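Local coordinates for regulatory protein SdiA (Escherichia coli, PDB 4LFU) that senses acyl-homoserine lactone autoinducers of other bacteria and, as a LuxR-type transcription factor, activates genes such as the ftsQAZ cell-division cluster, at residues 70-82 with 95-109. Sequence-based numbering, arbitrary orientation.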
loop_
_atom_site.group_PDB
_atom_site.type_symbol
_atom_site.label_atom_id
_atom_site.label_comp_id
_atom_site.label_asym_id
_atom_site.label_seq_id
_atom_site.Cartn_x
_atom_site.Cartn_y
_atom_site.Cartn_z
ATOM N N TYR A 70 -14.397 11.049 25.421
ATOM C CA TYR A 70 -15.833 10.968 25.054
ATOM C C TYR A 70 -16.066 10.152 23.794
ATOM O O TYR A 70 -16.969 9.322 23.744
ATOM C CB TYR A 70 -16.419 12.392 24.868
ATOM C CG TYR A 70 -17.923 12.478 24.740
ATOM C CD1 TYR A 70 -18.757 12.402 25.873
ATOM C CD2 TYR A 70 -18.511 12.657 23.508
ATOM C CE1 TYR A 70 -20.150 12.500 25.759
ATOM C CE2 TYR A 70 -19.917 12.744 23.364
ATOM C CZ TYR A 70 -20.731 12.666 24.495
ATOM O OH TYR A 70 -22.115 12.746 24.331
ATOM N N TYR A 71 -15.265 10.424 22.760
ATOM C CA TYR A 71 -15.244 9.619 21.513
ATOM C C TYR A 71 -15.031 8.118 21.775
ATOM O O TYR A 71 -15.655 7.281 21.129
ATOM C CB TYR A 71 -14.156 10.196 20.595
ATOM C CG TYR A 71 -13.939 9.563 19.236
ATOM C CD1 TYR A 71 -13.294 8.331 19.106
ATOM C CD2 TYR A 71 -14.299 10.239 18.068
ATOM C CE1 TYR A 71 -13.043 7.783 17.851
ATOM C CE2 TYR A 71 -14.042 9.693 16.810
ATOM C CZ TYR A 71 -13.426 8.469 16.725
ATOM O OH TYR A 71 -13.183 7.918 15.516
ATOM N N GLN A 72 -14.160 7.794 22.731
ATOM C CA GLN A 72 -13.865 6.405 23.129
ATOM C C GLN A 72 -15.000 5.727 23.881
ATOM O O GLN A 72 -15.323 4.570 23.597
ATOM C CB GLN A 72 -12.574 6.351 23.953
ATOM C CG GLN A 72 -11.305 6.598 23.115
ATOM C CD GLN A 72 -10.045 6.705 23.966
ATOM O OE1 GLN A 72 -10.059 7.304 25.054
ATOM N NE2 GLN A 72 -8.944 6.136 23.474
ATOM N N ALA A 73 -15.587 6.448 24.840
ATOM C CA ALA A 73 -16.722 5.978 25.655
ATOM C C ALA A 73 -17.990 5.789 24.829
ATOM O O ALA A 73 -18.800 4.910 25.137
ATOM C CB ALA A 73 -16.994 6.941 26.817
ATOM N N LYS A 74 -18.175 6.598 23.783
ATOM C CA LYS A 74 -19.363 6.435 22.937
ATOM C C LYS A 74 -19.149 5.463 21.784
ATOM O O LYS A 74 -20.062 5.216 21.026
ATOM C CB LYS A 74 -19.862 7.788 22.415
ATOM C CG LYS A 74 -20.267 8.777 23.498
ATOM C CD LYS A 74 -21.535 8.309 24.196
ATOM C CE LYS A 74 -21.745 9.058 25.495
ATOM N NZ LYS A 74 -22.928 8.503 26.201
ATOM N N ASN A 75 -17.941 4.914 21.646
ATOM C CA ASN A 75 -17.600 3.997 20.544
ATOM C C ASN A 75 -17.859 4.643 19.187
ATOM O O ASN A 75 -18.386 4.015 18.281
ATOM C CB ASN A 75 -18.300 2.630 20.701
ATOM C CG ASN A 75 -17.782 1.540 19.710
ATOM O OD1 ASN A 75 -18.549 0.660 19.313
ATOM N ND2 ASN A 75 -16.498 1.591 19.334
ATOM N N PHE A 76 -17.473 5.910 19.057
ATOM C CA PHE A 76 -17.624 6.624 17.800
ATOM C C PHE A 76 -16.725 6.051 16.731
ATOM O O PHE A 76 -16.886 6.380 15.581
ATOM C CB PHE A 76 -17.345 8.125 17.954
ATOM C CG PHE A 76 -18.430 8.897 18.673
ATOM C CD1 PHE A 76 -19.745 8.430 18.722
ATOM C CD2 PHE A 76 -18.142 10.126 19.263
ATOM C CE1 PHE A 76 -20.759 9.180 19.372
ATOM C CE2 PHE A 76 -19.146 10.880 19.916
ATOM C CZ PHE A 76 -20.448 10.394 19.968
ATOM N N LEU A 77 -15.762 5.213 17.111
ATOM C CA LEU A 77 -14.810 4.629 16.142
ATOM C C LEU A 77 -15.541 3.722 15.147
ATOM O O LEU A 77 -15.246 3.743 13.944
ATOM C CB LEU A 77 -13.657 3.890 16.859
ATOM C CG LEU A 77 -12.638 3.106 16.010
ATOM C CD1 LEU A 77 -11.837 4.037 15.081
ATOM C CD2 LEU A 77 -11.693 2.260 16.904
ATOM N N ALA A 78 -16.518 2.974 15.667
ATOM C CA ALA A 78 -17.411 2.109 14.864
ATOM C C ALA A 78 -18.191 2.821 13.747
ATOM O O ALA A 78 -18.472 2.213 12.706
ATOM C CB ALA A 78 -18.401 1.348 15.773
ATOM N N ILE A 79 -18.557 4.085 13.969
ATOM C CA ILE A 79 -19.339 4.855 12.982
ATOM C C ILE A 79 -18.548 5.962 12.259
ATOM O O ILE A 79 -19.074 6.614 11.361
ATOM C CB ILE A 79 -20.616 5.467 13.641
ATOM C CG1 ILE A 79 -20.247 6.545 14.692
ATOM C CG2 ILE A 79 -21.468 4.350 14.221
ATOM C CD1 ILE A 79 -21.442 7.107 15.506
ATOM N N ASP A 80 -17.295 6.184 12.658
ATOM C CA ASP A 80 -16.527 7.341 12.178
ATOM C C ASP A 80 -16.165 7.232 10.692
ATOM O O ASP A 80 -15.292 6.450 10.321
ATOM C CB ASP A 80 -15.292 7.577 13.030
ATOM C CG ASP A 80 -14.602 8.886 12.718
ATOM O OD1 ASP A 80 -13.624 9.230 13.416
ATOM O OD2 ASP A 80 -15.020 9.583 11.779
ATOM N N PRO A 81 -16.813 8.064 9.846
ATOM C CA PRO A 81 -16.698 7.930 8.387
ATOM C C PRO A 81 -15.379 8.472 7.843
ATOM O O PRO A 81 -14.990 8.179 6.708
ATOM C CB PRO A 81 -17.874 8.763 7.872
ATOM C CG PRO A 81 -18.153 9.762 8.971
ATOM C CD PRO A 81 -17.666 9.206 10.246
ATOM N N VAL A 82 -14.700 9.247 8.671
ATOM C CA VAL A 82 -13.451 9.910 8.328
ATOM C C VAL A 82 -12.280 8.894 8.291
ATOM O O VAL A 82 -11.196 9.195 7.777
ATOM C CB VAL A 82 -13.273 11.112 9.323
ATOM C CG1 VAL A 82 -11.848 11.424 9.650
ATOM C CG2 VAL A 82 -14.069 12.333 8.823
ATOM N N TRP A 95 -14.389 17.321 4.634
ATOM C CA TRP A 95 -15.620 16.956 5.394
ATOM C C TRP A 95 -16.845 17.722 4.901
ATOM O O TRP A 95 -16.763 18.910 4.581
ATOM C CB TRP A 95 -15.491 17.132 6.917
ATOM C CG TRP A 95 -14.320 16.426 7.544
ATOM C CD1 TRP A 95 -13.452 15.541 6.936
ATOM C CD2 TRP A 95 -13.887 16.534 8.909
ATOM N NE1 TRP A 95 -12.507 15.124 7.838
ATOM C CE2 TRP A 95 -12.747 15.713 9.053
ATOM C CE3 TRP A 95 -14.340 17.265 10.015
ATOM C CZ2 TRP A 95 -12.065 15.581 10.263
ATOM C CZ3 TRP A 95 -13.646 17.155 11.221
ATOM C CH2 TRP A 95 -12.524 16.307 11.333
ATOM N N ASN A 96 -17.958 17.013 4.813
ATOM C CA ASN A 96 -19.250 17.605 4.473
ATOM C C ASN A 96 -20.316 16.949 5.315
ATOM O O ASN A 96 -20.047 15.928 5.938
ATOM C CB ASN A 96 -19.580 17.480 2.977
ATOM C CG ASN A 96 -19.630 16.037 2.494
ATOM O OD1 ASN A 96 -20.448 15.228 2.939
ATOM N ND2 ASN A 96 -18.754 15.714 1.558
ATOM N N ASP A 97 -21.519 17.522 5.327
ATOM C CA ASP A 97 -22.605 16.977 6.142
ATOM C C ASP A 97 -23.054 15.594 5.724
ATOM O O ASP A 97 -23.307 14.756 6.584
ATOM C CB ASP A 97 -23.785 17.940 6.211
ATOM C CG ASP A 97 -23.481 19.151 7.055
ATOM O OD1 ASP A 97 -22.623 19.036 7.946
ATOM O OD2 ASP A 97 -24.084 20.219 6.827
ATOM N N ASP A 98 -23.109 15.339 4.417
ATOM C CA ASP A 98 -23.552 14.022 3.890
ATOM C C ASP A 98 -22.713 12.871 4.399
ATOM O O ASP A 98 -23.219 11.776 4.555
ATOM C CB ASP A 98 -23.580 14.000 2.351
ATOM C CG ASP A 98 -24.309 15.202 1.766
ATOM O OD1 ASP A 98 -23.756 16.337 1.862
ATOM O OD2 ASP A 98 -25.429 15.013 1.236
ATOM N N LEU A 99 -21.427 13.149 4.642
ATOM C CA LEU A 99 -20.441 12.196 5.175
ATOM C C LEU A 99 -20.904 11.546 6.481
ATOM O O LEU A 99 -20.624 10.359 6.740
ATOM C CB LEU A 99 -19.121 12.929 5.416
ATOM C CG LEU A 99 -17.757 12.403 4.966
ATOM C CD1 LEU A 99 -16.638 13.123 5.697
ATOM C CD2 LEU A 99 -17.631 10.923 5.163
ATOM N N PHE A 100 -21.657 12.313 7.276
ATOM C CA PHE A 100 -22.025 11.912 8.629
ATOM C C PHE A 100 -23.457 11.444 8.819
ATOM O O PHE A 100 -23.901 11.292 9.952
ATOM C CB PHE A 100 -21.686 13.045 9.606
ATOM C CG PHE A 100 -20.202 13.350 9.677
ATOM C CD1 PHE A 100 -19.383 12.673 10.577
ATOM C CD2 PHE A 100 -19.630 14.293 8.826
ATOM C CE1 PHE A 100 -18.013 12.942 10.632
ATOM C CE2 PHE A 100 -18.273 14.568 8.865
ATOM C CZ PHE A 100 -17.452 13.897 9.776
ATOM N N SER A 101 -24.171 11.163 7.728
ATOM C CA SER A 101 -25.595 10.810 7.821
ATOM C C SER A 101 -25.853 9.477 8.514
ATOM O O SER A 101 -26.950 9.245 9.049
ATOM C CB SER A 101 -26.247 10.819 6.441
ATOM O OG SER A 101 -25.792 9.732 5.647
ATOM N N GLU A 102 -24.840 8.612 8.499
ATOM C CA GLU A 102 -24.863 7.341 9.240
ATOM C C GLU A 102 -24.025 7.422 10.525
ATOM O O GLU A 102 -23.823 6.414 11.208
ATOM C CB GLU A 102 -24.372 6.173 8.352
ATOM C CG GLU A 102 -25.468 5.529 7.453
ATOM C CD GLU A 102 -25.525 6.118 6.036
ATOM O OE1 GLU A 102 -26.564 5.912 5.342
ATOM O OE2 GLU A 102 -24.536 6.785 5.611
ATOM N N ALA A 103 -23.550 8.629 10.847
ATOM C CA ALA A 103 -22.740 8.868 12.054
ATOM C C ALA A 103 -23.246 10.086 12.825
ATOM O O ALA A 103 -22.467 10.870 13.372
ATOM C CB ALA A 103 -21.275 9.044 11.675
ATOM N N GLN A 104 -24.561 10.237 12.861
ATOM C CA GLN A 104 -25.220 11.417 13.456
ATOM C C GLN A 104 -24.874 11.706 14.932
ATOM O O GLN A 104 -24.684 12.876 15.277
ATOM C CB GLN A 104 -26.734 11.356 13.225
ATOM C CG GLN A 104 -27.087 11.334 11.729
ATOM C CD GLN A 104 -28.563 11.106 11.452
ATOM O OE1 GLN A 104 -29.435 11.631 12.145
ATOM N NE2 GLN A 104 -28.848 10.328 10.420
ATOM N N PRO A 105 -24.749 10.659 15.799
ATOM C CA PRO A 105 -24.258 10.943 17.154
ATOM C C PRO A 105 -22.895 11.626 17.183
ATOM O O PRO A 105 -22.674 12.493 18.018
ATOM C CB PRO A 105 -24.172 9.546 17.798
ATOM C CG PRO A 105 -25.195 8.754 17.086
ATOM C CD PRO A 105 -25.055 9.215 15.653
ATOM N N LEU A 106 -22.005 11.258 16.261
ATOM C CA LEU A 106 -20.654 11.842 16.195
ATOM C C LEU A 106 -20.705 13.304 15.743
ATOM O O LEU A 106 -20.045 14.170 16.320
ATOM C CB LEU A 106 -19.765 11.031 15.223
ATOM C CG LEU A 106 -18.230 10.986 15.328
ATOM C CD1 LEU A 106 -17.610 10.711 13.946
ATOM C CD2 LEU A 106 -17.590 12.209 15.977
ATOM N N TRP A 107 -21.466 13.546 14.686
ATOM C CA TRP A 107 -21.654 14.875 14.095
ATOM C C TRP A 107 -22.291 15.826 15.119
ATOM O O TRP A 107 -21.855 16.965 15.249
ATOM C CB TRP A 107 -22.496 14.718 12.817
ATOM C CG TRP A 107 -22.903 15.982 12.025
ATOM C CD1 TRP A 107 -22.197 16.589 11.008
ATOM C CD2 TRP A 107 -24.131 16.725 12.154
ATOM N NE1 TRP A 107 -22.898 17.666 10.515
ATOM C CE2 TRP A 107 -24.081 17.785 11.204
ATOM C CE3 TRP A 107 -25.258 16.609 12.985
ATOM C CZ2 TRP A 107 -25.131 18.720 11.053
ATOM C CZ3 TRP A 107 -26.297 17.552 12.849
ATOM C CH2 TRP A 107 -26.218 18.591 11.886
ATOM N N GLU A 108 -23.292 15.336 15.865
ATOM C CA GLU A 108 -23.978 16.141 16.901
ATOM C C GLU A 108 -23.090 16.465 18.077
ATOM O O GLU A 108 -23.018 17.612 18.488
ATOM C CB GLU A 108 -25.266 15.454 17.403
ATOM C CG GLU A 108 -26.383 15.429 16.353
ATOM C CD GLU A 108 -27.672 14.799 16.844
ATOM O OE1 GLU A 108 -27.883 14.695 18.093
ATOM O OE2 GLU A 108 -28.485 14.418 15.961
ATOM N N ALA A 109 -22.406 15.455 18.616
ATOM C CA ALA A 109 -21.387 15.676 19.648
ATOM C C ALA A 109 -20.313 16.666 19.195
ATOM O O ALA A 109 -19.982 17.576 19.928
ATOM C CB ALA A 109 -20.757 14.353 20.072
#
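The Phe76 ring lies face-on over Leu106 CA in the first turn of helix 104-112. Phe76 CB sits 4.0 Å from Leu106 CG, and Phe76 CG is marginally closer to that same atom. On one flank CD2 meets Leu106 CD2; on the other, CE1 reaches Pro105 CB. Farther out, Phe76 CE2 lies 3.8 Å from Ala109 CB, and CZ ends beside the carbonyl oxygen of Pro105. The ring is set over the helix backbone: Leu106 CA stands 4.0 Å from the centroid of the Phe76 ring and only 9° off the normal, a CH-pi contact. Lys74 CB covers the opposite face. With chi1 at -73°, CG points away from its own carbonyl carbon, which carries the ring to the helix.

Leu106 also extends CD1 to Asp80, 3.6 Å from OD2. That carboxylate is gripped at both oxygens: Tyr71 OH bonds to OD1 through the anti lone pair, and Val82 N reaches OD2 from above the carboxylate plane, closing an Asx turn. OD1 additionally binds a tetraethylene glycol, probably from the crystallisation liquor.

Pro81, the middle residue of that Asx turn, packs its CG on Phe100 CD1, crossing the Phe100 side chain at about a right angle; Pro81 CB is 3.5 Å from Leu99 CD2, tight for two carbons. Val82 CG2 rests over the five-membered ring of Trp95, 3.7 Å from its centroid, and the indole NE1 is bonded to Thr120 OG1.

No hydrogen bond crosses between the segments, so apolar packing joins them, burying 591 Å² in total. It fastens the end of helix 65-73 and its following loop to residues 95-103 and the start of helix 104-112, beside the antiparallel sheet of the GAF-like autoinducer-binding domain of LuxR-type receptors.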